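Extracellular serine protease (Aeromonas sobria, PDB 3WQB) cleaves peptide bonds after Lys-Lys or Lys-Arg pairs as a secreted, calcium-binding serine protease and probable virulence factor that attacks host plasma proteins. Local coordinates at residues Q195-F200 and D530-S535; L438-I443 and Q476-L481. The protein carries 1 engineered substitution. All blocks are in the same frame, centred on the assembly; numbering follows the deposited sequence.

Contact 1 of 2, residues Q195-F200 and D530-S535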
# COMPACT_ATOMS: atom_id res chain seq x y z
N GLN A 195 16.70 -3.32 -3.08
CA GLN A 195 17.15 -4.01 -1.87
C GLN A 195 15.95 -4.51 -1.06
O GLN A 195 15.95 -5.65 -0.59
CB GLN A 195 18.04 -3.12 -1.03
CG GLN A 195 18.62 -3.81 0.20
CD GLN A 195 19.60 -2.94 0.94
OE1 GLN A 195 19.26 -1.84 1.36
NE2 GLN A 195 20.82 -3.43 1.14
N LEU A 196 14.94 -3.67 -0.90
CA LEU A 196 13.75 -4.10 -0.15
C LEU A 196 12.94 -5.14 -0.93
O LEU A 196 12.45 -6.10 -0.34
CB LEU A 196 12.90 -2.90 0.28
CG LEU A 196 13.56 -2.05 1.37
CD1 LEU A 196 12.84 -0.73 1.56
CD2 LEU A 196 13.64 -2.81 2.70
N ASP A 197 12.82 -4.97 -2.25
CA ASP A 197 12.12 -5.98 -3.05
C ASP A 197 12.78 -7.34 -2.93
O ASP A 197 12.09 -8.35 -2.80
CB ASP A 197 12.04 -5.57 -4.51
CG ASP A 197 10.98 -4.50 -4.78
OD1 ASP A 197 10.29 -4.05 -3.83
OD2 ASP A 197 10.84 -4.12 -5.96
N ARG A 198 14.12 -7.37 -2.93
CA ARG A 198 14.85 -8.63 -2.81
C ARG A 198 14.62 -9.26 -1.44
O ARG A 198 14.45 -10.48 -1.33
CB ARG A 198 16.34 -8.41 -3.09
CG ARG A 198 16.64 -8.13 -4.55
CD ARG A 198 18.05 -7.62 -4.75
NE ARG A 198 18.27 -7.19 -6.12
CZ ARG A 198 19.44 -6.76 -6.59
NH1 ARG A 198 20.50 -6.71 -5.79
NH2 ARG A 198 19.54 -6.38 -7.85
N LEU A 199 14.60 -8.42 -0.41
CA LEU A 199 14.31 -8.91 0.94
C LEU A 199 12.90 -9.49 1.01
O LEU A 199 12.69 -10.57 1.57
CB LEU A 199 14.46 -7.78 1.96
CG LEU A 199 14.06 -8.10 3.40
CD1 LEU A 199 14.95 -9.20 3.99
CD2 LEU A 199 14.08 -6.84 4.26
N PHE A 200 11.93 -8.77 0.46
CA PHE A 200 10.54 -9.21 0.52
C PHE A 200 10.39 -10.53 -0.23
O PHE A 200 9.62 -11.40 0.19
CB PHE A 200 9.59 -8.18 -0.09
CG PHE A 200 9.31 -6.94 0.76
CD1 PHE A 200 10.25 -6.39 1.64
CD2 PHE A 200 8.10 -6.28 0.59
CE1 PHE A 200 9.94 -5.22 2.36
CE2 PHE A 200 7.80 -5.11 1.28
CZ PHE A 200 8.72 -4.57 2.15
N ASP A 530 10.55 4.11 -16.81
CA ASP A 530 10.42 2.82 -16.11
C ASP A 530 9.43 2.90 -14.94
O ASP A 530 9.69 2.39 -13.84
CB ASP A 530 11.77 2.30 -15.61
CG ASP A 530 12.72 1.89 -16.73
OD1 ASP A 530 12.26 1.57 -17.84
OD2 ASP A 530 13.94 1.88 -16.47
N MET A 531 8.30 3.56 -15.16
CA MET A 531 7.27 3.59 -14.14
C MET A 531 6.61 2.22 -14.08
O MET A 531 6.14 1.71 -15.10
CB MET A 531 6.22 4.66 -14.39
CG MET A 531 5.24 4.73 -13.24
SD MET A 531 3.90 5.86 -13.48
CE MET A 531 2.60 5.01 -12.60
N ARG A 532 6.57 1.63 -12.89
CA ARG A 532 6.06 0.27 -12.73
C ARG A 532 4.60 0.26 -12.30
O ARG A 532 4.17 1.09 -11.47
CB ARG A 532 6.92 -0.54 -11.75
CG ARG A 532 6.66 -2.04 -11.81
CD ARG A 532 7.56 -2.82 -10.89
NE ARG A 532 7.42 -2.34 -9.51
CZ ARG A 532 8.25 -2.62 -8.52
NH1 ARG A 532 9.31 -3.38 -8.74
NH2 ARG A 532 8.02 -2.12 -7.31
N MET A 533 3.85 -0.67 -12.88
CA MET A 533 2.45 -0.90 -12.51
C MET A 533 2.21 -2.40 -12.42
O MET A 533 2.89 -3.19 -13.10
CB MET A 533 1.51 -0.27 -13.53
CG MET A 533 1.60 1.25 -13.59
SD MET A 533 1.13 1.95 -15.18
CE MET A 533 2.58 1.57 -16.15
N LEU A 534 1.26 -2.81 -11.59
CA LEU A 534 0.90 -4.22 -11.47
C LEU A 534 -0.60 -4.39 -11.69
O LEU A 534 -1.39 -3.51 -11.33
CB LEU A 534 1.33 -4.76 -10.11
CG LEU A 534 0.99 -6.24 -9.84
CD1 LEU A 534 2.10 -6.92 -9.07
CD2 LEU A 534 -0.34 -6.41 -9.11
N SER A 535 -0.99 -5.50 -12.30
CA SER A 535 -2.40 -5.87 -12.35
C SER A 535 -2.64 -7.27 -11.82
O SER A 535 -1.90 -8.22 -12.14
CB SER A 535 -2.95 -5.77 -13.77
OG SER A 535 -4.29 -6.24 -13.78

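Contact 2 of 2, residues L438-I443 and Q476-L481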
# COMPACT_ATOMS: atom_id res chain seq x y z
N LEU A 438 8.77 -14.93 -15.04
CA LEU A 438 9.31 -14.93 -16.39
C LEU A 438 10.26 -13.76 -16.56
O LEU A 438 10.08 -12.71 -15.95
CB LEU A 438 8.19 -14.88 -17.44
CG LEU A 438 7.27 -16.10 -17.56
CD1 LEU A 438 6.28 -15.89 -18.68
CD2 LEU A 438 8.07 -17.38 -17.80
N PRO A 439 11.30 -13.93 -17.40
CA PRO A 439 12.18 -12.80 -17.67
C PRO A 439 11.39 -11.61 -18.22
O PRO A 439 10.43 -11.79 -18.97
CB PRO A 439 13.13 -13.35 -18.74
CG PRO A 439 13.10 -14.83 -18.56
CD PRO A 439 11.71 -15.15 -18.12
N TRP A 440 11.79 -10.41 -17.81
CA TRP A 440 11.25 -9.18 -18.39
C TRP A 440 11.43 -9.24 -19.91
O TRP A 440 12.50 -9.65 -20.40
CB TRP A 440 11.98 -7.96 -17.85
CG TRP A 440 11.62 -7.54 -16.46
CD1 TRP A 440 12.32 -7.79 -15.32
CD2 TRP A 440 10.49 -6.75 -16.06
NE1 TRP A 440 11.70 -7.23 -14.24
CE2 TRP A 440 10.57 -6.57 -14.67
CE3 TRP A 440 9.41 -6.19 -16.75
CZ2 TRP A 440 9.61 -5.86 -13.94
CZ3 TRP A 440 8.46 -5.47 -16.04
CH2 TRP A 440 8.56 -5.31 -14.65
N GLN A 441 10.38 -8.87 -20.63
CA GLN A 441 10.43 -8.70 -22.07
C GLN A 441 10.27 -7.22 -22.36
O GLN A 441 9.23 -6.63 -22.05
CB GLN A 441 9.33 -9.49 -22.77
CG GLN A 441 9.57 -10.96 -22.75
CD GLN A 441 8.69 -11.75 -23.70
OE1 GLN A 441 7.95 -11.20 -24.55
NE2 GLN A 441 8.77 -13.05 -23.58
N LYS A 442 11.31 -6.63 -22.95
CA LYS A 442 11.33 -5.20 -23.26
C LYS A 442 10.98 -4.96 -24.72
O LYS A 442 11.50 -5.63 -25.61
CB LYS A 442 12.69 -4.57 -22.91
CG LYS A 442 12.72 -3.05 -23.07
CD LYS A 442 13.89 -2.42 -22.35
CE LYS A 442 13.80 -0.90 -22.38
NZ LYS A 442 14.75 -0.25 -21.43
N ILE A 443 10.12 -3.98 -24.95
CA ILE A 443 9.70 -3.60 -26.28
C ILE A 443 10.04 -2.12 -26.47
O ILE A 443 9.39 -1.26 -25.88
CB ILE A 443 8.18 -3.83 -26.51
CG1 ILE A 443 7.77 -5.27 -26.15
CG2 ILE A 443 7.79 -3.51 -27.94
CD1 ILE A 443 7.34 -5.46 -24.70
N GLN A 476 3.46 -7.48 -14.10
CA GLN A 476 4.08 -6.18 -13.92
C GLN A 476 4.42 -5.61 -15.27
O GLN A 476 4.81 -6.34 -16.20
CB GLN A 476 5.35 -6.30 -13.09
CG GLN A 476 5.13 -6.73 -11.65
CD GLN A 476 6.41 -7.08 -10.95
OE1 GLN A 476 7.23 -7.82 -11.50
NE2 GLN A 476 6.60 -6.57 -9.74
N VAL A 477 4.27 -4.30 -15.37
CA VAL A 477 4.62 -3.55 -16.57
C VAL A 477 5.47 -2.35 -16.16
O VAL A 477 5.18 -1.70 -15.15
CB VAL A 477 3.33 -3.09 -17.32
CG1 VAL A 477 3.61 -2.01 -18.34
CG2 VAL A 477 2.65 -4.26 -17.99
N MET A 478 6.52 -2.08 -16.92
CA MET A 478 7.22 -0.80 -16.80
C MET A 478 6.97 -0.02 -18.07
O MET A 478 6.94 -0.61 -19.15
CB MET A 478 8.72 -1.00 -16.59
CG MET A 478 9.05 -1.56 -15.22
SD MET A 478 10.82 -1.66 -14.95
CE MET A 478 11.32 -2.88 -16.17
N VAL A 479 6.75 1.28 -17.94
CA VAL A 479 6.47 2.15 -19.10
C VAL A 479 7.40 3.36 -19.12
O VAL A 479 7.66 3.98 -18.08
CB VAL A 479 4.98 2.62 -19.15
CG1 VAL A 479 4.74 3.53 -20.37
CG2 VAL A 479 4.04 1.44 -19.22
N SER A 480 7.90 3.66 -20.32
CA SER A 480 8.64 4.89 -20.56
C SER A 480 7.99 5.62 -21.72
O SER A 480 7.72 5.03 -22.76
CB SER A 480 10.11 4.59 -20.88
OG SER A 480 10.72 3.98 -19.75
N LEU A 481 7.71 6.91 -21.51
CA LEU A 481 7.08 7.74 -22.53
C LEU A 481 7.36 9.21 -22.23
O LEU A 481 7.68 9.57 -21.09
CB LEU A 481 5.57 7.46 -22.63
CG LEU A 481 4.66 7.69 -21.42
CD1 LEU A 481 4.29 9.17 -21.27
CD2 LEU A 481 3.40 6.85 -21.56

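Contact 1 of 2, residues Q195-F200 and D530-S535
R532 sends CG anti to its own backbone N, runs straight, then turns about the CG-CD bond (chi3 57°), which brings its guanidinium to the D197 carboxylate. D197 reaches back from the opposite direction, with CG anti to its carbonyl carbon. The pair bridges two domains: D197 lies on helix 191-205 of the subtilisin domain, R532 on strand 527-535 of the P-domain. The contact is a single salt bridge. The backbones stay far apart, 13.0 Å between D197 CA and R532 CA; the two side chains together span the gap, the arginine being the longer arm.

Both flat groups also have partners in loop 248-252 of the subtilisin domain. R532 NE bonds to S251 OG and NH2 to P248 O, while D197 OD1 takes a bond from N252 ND2. The bonds at NE and NH2 hold the guanidinium in its rotation; the one at OD1 helps to orient the carboxylate. The stronger polar partners of both residues are in this loop, and the direct bridge is long. The two planes are nearly coplanar, 24° apart. R532 NH1 donates to D197 OD2 at 3.3 Å and 164°, in the guanidinium plane and nearly along the C-O axis of OD2.

Contact 2 of 2, residues L438-I443 and Q476-L481
W440 stands its indole across the side chains of Q476 and M478, meeting each at about a right angle. The six-membered ring does the touching. M478 takes one face: its CE sits 3.7 Å from the centroid of that ring in W440, only 5° off the normal, as a CH-pi contact. The methyl gets there because the M478 chain bends at its last torsion (chi3 -65°), which folds CE over the ring. M478 SD lies above the same face at a distance, 4.6 Å from the same W440 centroid, so this is also a Met-aromatic contact. Lower on the chain, M478 CG packs against W440 CH2 at 3.8 Å.

The P-domain is a beta sandwich, and strands 436-444 and 471-482 belong to one of its antiparallel sheets. They do not pair directly here. Strand 583-595 runs between them: Q441 and I443 bond to it through the backbone from one flank, Q476 from the other. W440 therefore reaches over this middle strand, and its side chain also touches S589 and R591.

Q476 approaches the ring obliquely, with its CB 3.7 Å from W440 CH2. Beyond CG its chain is extended, and its amide plane lies 17° from the indole plane. Q476 OE1 is 3.9 Å from W440 CZ2. The amide is held from the subtilisin domain, where Q476 NE2 donates to S251 O. Between Q476 and M478 along the strand, the backbone of V477 meets the indole edge, its C atom 4.3 Å from W440 CZ3.

From the N terminus, the chain first passes helix 191-205 in the subtilisin domain, which supplies residues 195-200 of contact 1. It later enters the P-domain, where 438-443 and then 476-481 close the short loop of contact 2. Only afterwards does strand 527-535 return to the helix and close the long loop of contact 1. The short loop thus falls wholly within the long one. Contact 1 joins the two domains; contact 2 lies within the P-domain. Their centres are 12 Å apart, and neighbouring strands 471-482 and 527-535 connect them. M533 N is 2.8 Å from V477 O, and M531 O is 2.9 Å from V479 N, both probable hydrogen bonds.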